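Local coordinates for subtilisin-like protein (Prochloron didemni, PDB 3ZXY), which is the protease domain of PatA, a subtilisin-like protein that probably acts as a serine endopeptidase in the processing of patellamides, at residues K239-C251 against C262-L276. The protein carries 1 engineered substitution. Residues are numbered along the deposited sequence; the frame is centred on the assembly and turned at random. Where two conformers were deposited one is given.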
loop_
_atom_site.group_PDB
_atom_site.type_symbol
_atom_site.label_atom_id
_atom_site.label_comp_id
_atom_site.label_asym_id
_atom_site.label_seq_id
_atom_site.Cartn_x
_atom_site.Cartn_y
_atom_site.Cartn_z
ATOM N N LYS A 239 -5.798 -14.484 0.290
ATOM C CA LYS A 239 -5.584 -15.242 -0.943
ATOM C C LYS A 239 -4.914 -14.370 -1.995
ATOM O O LYS A 239 -4.043 -14.840 -2.748
ATOM C CB LYS A 239 -6.909 -15.791 -1.496
ATOM C CG LYS A 239 -6.733 -16.651 -2.744
ATOM C CD LYS A 239 -8.051 -17.275 -3.162
ATOM C CE LYS A 239 -7.877 -18.293 -4.291
ATOM N NZ LYS A 239 -9.201 -18.670 -4.866
ATOM N N VAL A 240 -5.324 -13.105 -2.080
ATOM C CA VAL A 240 -4.707 -12.195 -3.030
ATOM C C VAL A 240 -3.220 -12.005 -2.714
ATOM O O VAL A 240 -2.373 -11.997 -3.621
ATOM C CB VAL A 240 -5.478 -10.866 -3.095
ATOM C CG1 VAL A 240 -4.629 -9.781 -3.753
ATOM C CG2 VAL A 240 -6.831 -11.072 -3.795
ATOM N N ARG A 241 -2.879 -11.881 -1.437
ATOM C CA ARG A 241 -1.471 -11.879 -1.053
ATOM C C ARG A 241 -0.726 -13.113 -1.567
ATOM O O ARG A 241 0.372 -13.022 -2.108
ATOM C CB ARG A 241 -1.341 -11.801 0.465
ATOM C CG ARG A 241 0.084 -11.829 0.989
ATOM C CD ARG A 241 0.026 -11.750 2.496
ATOM N NE ARG A 241 1.262 -11.903 3.199
ATOM C CZ ARG A 241 1.742 -13.026 3.717
ATOM N NH1 ARG A 241 1.153 -14.215 3.542
ATOM N NH2 ARG A 241 2.861 -12.955 4.419
ATOM N N GLN A 242 -1.343 -14.281 -1.395
ATOM C CA GLN A 242 -0.712 -15.541 -1.804
ATOM C C GLN A 242 -0.507 -15.558 -3.327
ATOM O O GLN A 242 0.538 -16.010 -3.832
ATOM C CB GLN A 242 -1.567 -16.721 -1.330
ATOM C CG GLN A 242 -0.833 -18.046 -1.342
ATOM C CD GLN A 242 0.134 -18.237 -0.178
ATOM O OE1 GLN A 242 0.390 -17.319 0.608
ATOM N NE2 GLN A 242 0.676 -19.430 -0.068
ATOM N N LEU A 243 -1.507 -15.071 -4.057
ATOM C CA LEU A 243 -1.406 -14.999 -5.518
ATOM C C LEU A 243 -0.280 -14.076 -5.976
ATOM O O LEU A 243 0.457 -14.393 -6.906
ATOM C CB LEU A 243 -2.727 -14.533 -6.144
ATOM C CG LEU A 243 -3.897 -15.508 -6.049
ATOM C CD1 LEU A 243 -5.199 -14.752 -6.293
ATOM C CD2 LEU A 243 -3.736 -16.639 -7.047
ATOM N N LEU A 244 -0.152 -12.930 -5.318
ATOM C CA LEU A 244 0.895 -11.979 -5.654
ATOM C C LEU A 244 2.269 -12.557 -5.360
ATOM O O LEU A 244 3.217 -12.383 -6.146
ATOM C CB LEU A 244 0.668 -10.659 -4.902
ATOM C CG LEU A 244 -0.477 -9.809 -5.455
ATOM C CD1 LEU A 244 -0.891 -8.700 -4.481
ATOM C CD2 LEU A 244 -0.086 -9.235 -6.818
ATOM N N LEU A 245 2.415 -13.218 -4.217
ATOM C CA LEU A 245 3.677 -13.842 -3.868
ATOM C C LEU A 245 4.017 -15.016 -4.783
ATOM O O LEU A 245 5.163 -15.170 -5.200
ATOM C CB LEU A 245 3.680 -14.281 -2.393
ATOM C CG LEU A 245 3.677 -13.154 -1.370
ATOM C CD1 LEU A 245 3.418 -13.749 0.008
ATOM C CD2 LEU A 245 4.991 -12.385 -1.387
ATOM N N GLN A 246 3.029 -15.842 -5.124
ATOM C CA GLN A 246 3.294 -17.017 -5.948
ATOM C C GLN A 246 3.675 -16.679 -7.379
ATOM O O GLN A 246 4.526 -17.346 -7.978
ATOM C CB GLN A 246 2.080 -17.939 -5.969
ATOM C CG GLN A 246 2.354 -19.197 -6.764
ATOM C CD GLN A 246 1.492 -20.360 -6.357
ATOM O OE1 GLN A 246 0.816 -20.958 -7.195
ATOM N NE2 GLN A 246 1.562 -20.736 -5.080
ATOM N N SER A 247 3.046 -15.639 -7.915
ATOM C CA SER A 247 3.270 -15.223 -9.287
ATOM C C SER A 247 4.476 -14.292 -9.447
ATOM O O SER A 247 4.904 -14.034 -10.567
ATOM C CB SER A 247 2.018 -14.566 -9.869
ATOM O OG SER A 247 1.650 -13.405 -9.146
ATOM N N ALA A 248 5.078 -13.854 -8.345
ATOM C CA ALA A 248 6.219 -12.950 -8.441
ATOM C C ALA A 248 7.357 -13.578 -9.262
ATOM O O ALA A 248 7.629 -14.795 -9.194
ATOM C CB ALA A 248 6.717 -12.588 -7.042
ATOM N N LEU A 249 8.034 -12.750 -10.052
ATOM C CA LEU A 249 9.042 -13.235 -10.986
ATOM C C LEU A 249 10.461 -13.110 -10.452
ATOM O O LEU A 249 10.809 -12.115 -9.839
ATOM C CB LEU A 249 8.939 -12.453 -12.287
ATOM C CG LEU A 249 7.666 -12.696 -13.089
ATOM C CD1 LEU A 249 7.430 -11.525 -14.037
ATOM C CD2 LEU A 249 7.770 -14.032 -13.804
ATOM N N PRO A 250 11.309 -14.121 -10.714
ATOM C CA PRO A 250 12.755 -14.002 -10.408
ATOM C C PRO A 250 13.449 -12.820 -11.072
ATOM O O PRO A 250 12.977 -12.292 -12.083
ATOM C CB PRO A 250 13.341 -15.302 -10.961
ATOM C CG PRO A 250 12.206 -16.253 -11.025
ATOM C CD PRO A 250 10.958 -15.453 -11.235
ATOM N N CYS A 251 14.572 -12.405 -10.492
ATOM C CA CYS A 251 15.361 -11.300 -11.034
ATOM C C CYS A 251 16.432 -11.827 -11.980
ATOM O O CYS A 251 16.937 -12.937 -11.797
ATOM C CB CYS A 251 16.002 -10.492 -9.902
ATOM S SG CYS A 251 14.810 -9.532 -8.947
ATOM N N CYS A 262 16.094 -9.626 -4.465
ATOM C CA CYS A 262 14.878 -9.814 -5.256
ATOM C C CYS A 262 13.624 -10.080 -4.372
ATOM O O CYS A 262 12.504 -10.049 -4.860
ATOM C CB CYS A 262 15.087 -10.962 -6.236
ATOM S SG CYS A 262 13.967 -10.897 -7.645
ATOM N N LEU A 263 13.843 -10.329 -3.080
ATOM C CA LEU A 263 12.775 -10.666 -2.138
ATOM C C LEU A 263 12.090 -11.930 -2.638
ATOM O O LEU A 263 12.793 -12.842 -3.114
ATOM C CB LEU A 263 11.823 -9.501 -1.919
ATOM C CG LEU A 263 12.486 -8.138 -1.636
ATOM C CD1 LEU A 263 11.414 -7.119 -1.292
ATOM C CD2 LEU A 263 13.548 -8.218 -0.535
ATOM N N ALA A 264 10.765 -12.027 -2.541
ATOM C CA ALA A 264 10.087 -13.181 -3.117
ATOM C C ALA A 264 10.006 -13.095 -4.629
ATOM O O ALA A 264 9.646 -14.085 -5.289
ATOM C CB ALA A 264 8.701 -13.337 -2.520
ATOM N N GLY A 265 10.304 -11.918 -5.180
ATOM C CA GLY A 265 10.259 -11.683 -6.603
ATOM C C GLY A 265 9.673 -10.349 -6.992
ATOM O O GLY A 265 9.265 -9.545 -6.151
ATOM N N ARG A 266 9.617 -10.118 -8.297
ATOM C CA ARG A 266 9.054 -8.917 -8.860
ATOM C C ARG A 266 7.553 -9.030 -9.108
ATOM O O ARG A 266 7.085 -10.068 -9.614
ATOM C CB ARG A 266 9.730 -8.653 -10.196
ATOM C CG ARG A 266 11.218 -8.408 -10.071
ATOM C CD ARG A 266 11.788 -8.188 -11.445
ATOM N NE ARG A 266 11.944 -9.444 -12.172
ATOM C CZ ARG A 266 11.532 -9.685 -13.420
ATOM N NH1 ARG A 266 10.893 -8.767 -14.141
ATOM N NH2 ARG A 266 11.781 -10.873 -13.962
ATOM N N LEU A 267 6.820 -7.964 -8.809
ATOM C CA LEU A 267 5.390 -7.888 -9.065
ATOM C C LEU A 267 5.086 -8.303 -10.498
ATOM O O LEU A 267 5.686 -7.811 -11.448
ATOM C CB LEU A 267 4.895 -6.466 -8.843
ATOM C CG LEU A 267 3.436 -6.163 -9.145
ATOM C CD1 LEU A 267 2.511 -6.932 -8.222
ATOM C CD2 LEU A 267 3.254 -4.638 -9.027
ATOM N N ASN A 268 4.126 -9.227 -10.628
ATOM C CA ASN A 268 3.771 -9.807 -11.915
ATOM C C ASN A 268 2.249 -9.793 -12.027
ATOM O O ASN A 268 1.587 -10.772 -11.674
ATOM C CB ASN A 268 4.323 -11.233 -11.986
ATOM C CG ASN A 268 3.945 -11.952 -13.263
ATOM O OD1 ASN A 268 3.478 -11.320 -14.226
ATOM N ND2 ASN A 268 4.148 -13.269 -13.290
ATOM N N VAL A 269 1.706 -8.693 -12.532
ATOM C CA VAL A 269 0.270 -8.469 -12.506
ATOM C C VAL A 269 -0.439 -9.455 -13.430
ATOM O O VAL A 269 -1.422 -10.073 -13.027
ATOM C CB VAL A 269 -0.110 -7.025 -12.855
ATOM C CG1 VAL A 269 -1.621 -6.846 -12.720
ATOM C CG2 VAL A 269 0.584 -6.056 -11.902
ATOM N N SER A 270 0.089 -9.634 -14.634
ATOM C CA SER A 270 -0.530 -10.601 -15.573
ATOM C C SER A 270 -0.503 -12.011 -15.006
ATOM O O SER A 270 -1.502 -12.729 -15.065
ATOM C CB SER A 270 0.120 -10.535 -16.958
ATOM O OG SER A 270 1.493 -10.784 -16.900
ATOM N N GLY A 271 0.605 -12.406 -14.398
ATOM C CA GLY A 271 0.704 -13.714 -13.780
ATOM C C GLY A 271 -0.276 -13.926 -12.641
ATOM O O GLY A 271 -0.855 -15.014 -12.486
ATOM N N ALA A 272 -0.432 -12.908 -11.807
ATOM C CA ALA A 272 -1.350 -12.978 -10.685
ATOM C C ALA A 272 -2.780 -13.171 -11.189
ATOM O O ALA A 272 -3.517 -13.992 -10.661
ATOM C CB ALA A 272 -1.243 -11.717 -9.825
ATOM N N PHE A 273 -3.153 -12.426 -12.225
ATOM C CA PHE A 273 -4.494 -12.562 -12.779
ATOM C C PHE A 273 -4.673 -13.939 -13.402
ATOM O O PHE A 273 -5.717 -14.556 -13.235
ATOM C CB PHE A 273 -4.792 -11.457 -13.782
ATOM C CG PHE A 273 -5.400 -10.239 -13.146
ATOM C CD1 PHE A 273 -4.609 -9.238 -12.617
ATOM C CD2 PHE A 273 -6.787 -10.093 -13.097
ATOM C CE1 PHE A 273 -5.185 -8.117 -12.030
ATOM C CE2 PHE A 273 -7.358 -8.975 -12.524
ATOM C CZ PHE A 273 -6.556 -7.997 -11.988
ATOM N N THR A 274 -3.673 -14.416 -14.135
ATOM C CA THR A 274 -3.788 -15.749 -14.769
ATOM C C THR A 274 -4.008 -16.841 -13.719
ATOM O O THR A 274 -4.803 -17.759 -13.919
ATOM C CB THR A 274 -2.544 -16.037 -15.618
ATOM O OG1 THR A 274 -2.534 -15.098 -16.704
ATOM C CG2 THR A 274 -2.564 -17.479 -16.200
ATOM N N LEU A 275 -3.298 -16.747 -12.605
ATOM C CA LEU A 275 -3.440 -17.732 -11.524
ATOM C C LEU A 275 -4.812 -17.643 -10.886
ATOM O O LEU A 275 -5.436 -18.655 -10.634
ATOM C CB LEU A 275 -2.386 -17.583 -10.422
ATOM C CG LEU A 275 -1.054 -18.282 -10.617
ATOM C CD1 LEU A 275 -0.219 -18.069 -9.363
ATOM C CD2 LEU A 275 -1.236 -19.762 -10.933
ATOM N N LEU A 276 -5.293 -16.433 -10.644
ATOM C CA LEU A 276 -6.634 -16.245 -10.090
ATOM C C LEU A 276 -7.680 -16.836 -11.030
ATOM O O LEU A 276 -8.566 -17.574 -10.592
ATOM C CB LEU A 276 -6.888 -14.749 -9.841
ATOM C CG LEU A 276 -8.152 -14.355 -9.097
ATOM C CD1 LEU A 276 -7.971 -12.908 -8.613
ATOM C CD2 LEU A 276 -9.358 -14.503 -9.976
HETATM O O HOH W 1 -9.595 -17.949 -8.227
HETATM O O HOH W 2 3.009 -10.949 -8.597
HETATM O O HOH W 3 9.240 -15.915 -7.274
#
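A sharp bend at chi3 (-77°) in R266 swings its guanidinium back to P250, while N268, with CG opposite the backbone N (chi1 177°), sends its amide to the backbone of S247. The R266 grip is side-on: NE and NH2 both donate to P250 O, NH2 at 2.6 Å and nearly in line with the carbonyl, NE from well above the carbonyl plane. P250 O lies within the guanidinium plane, and L249 CB covers one face of that group. A leucine in place of R266 would probably leave P250 O without both donors and residues 249-251 freer to move. Beside it, L249 and R266 form an antiparallel hydrogen-bonded pair, a single bridge, with R266 N 2.8 Å from L249 O. The C251-C262 disulfide links the two segments covalently just beyond P250. In the subtilase fold of this domain, this connection lies away from the predicted charge relay residues and joins helix 237-247 to helix 269-278; G265 and L267 also bond through their backbones to L189 in strand 187-191, one edge of the parallel sheet. N268 works in two directions: ND2 donates to S247 O at 2.9 Å, with the acceptor in its amide plane, and OD1 caps helix 269-278 by accepting from G271 N. S247 OG donates to L243 O. It also accepts a hydrogen bond from a water that donates to L244 O and accepts from N268 N; 3.4 Å separates S247 OG from A272 CB. Between the helix segments, whose axes approach to 8.4 Å at 124°, the L243 and L275 side chains pass in opposing senses (L243 CD2 to L275 CB 3.8 Å), whereas L276 crosses L243 almost perpendicularly. L244 and L267 lie alongside each other with their ends pointing the same way, L244 CD2 meeting L267 CD1 at 3.7 Å.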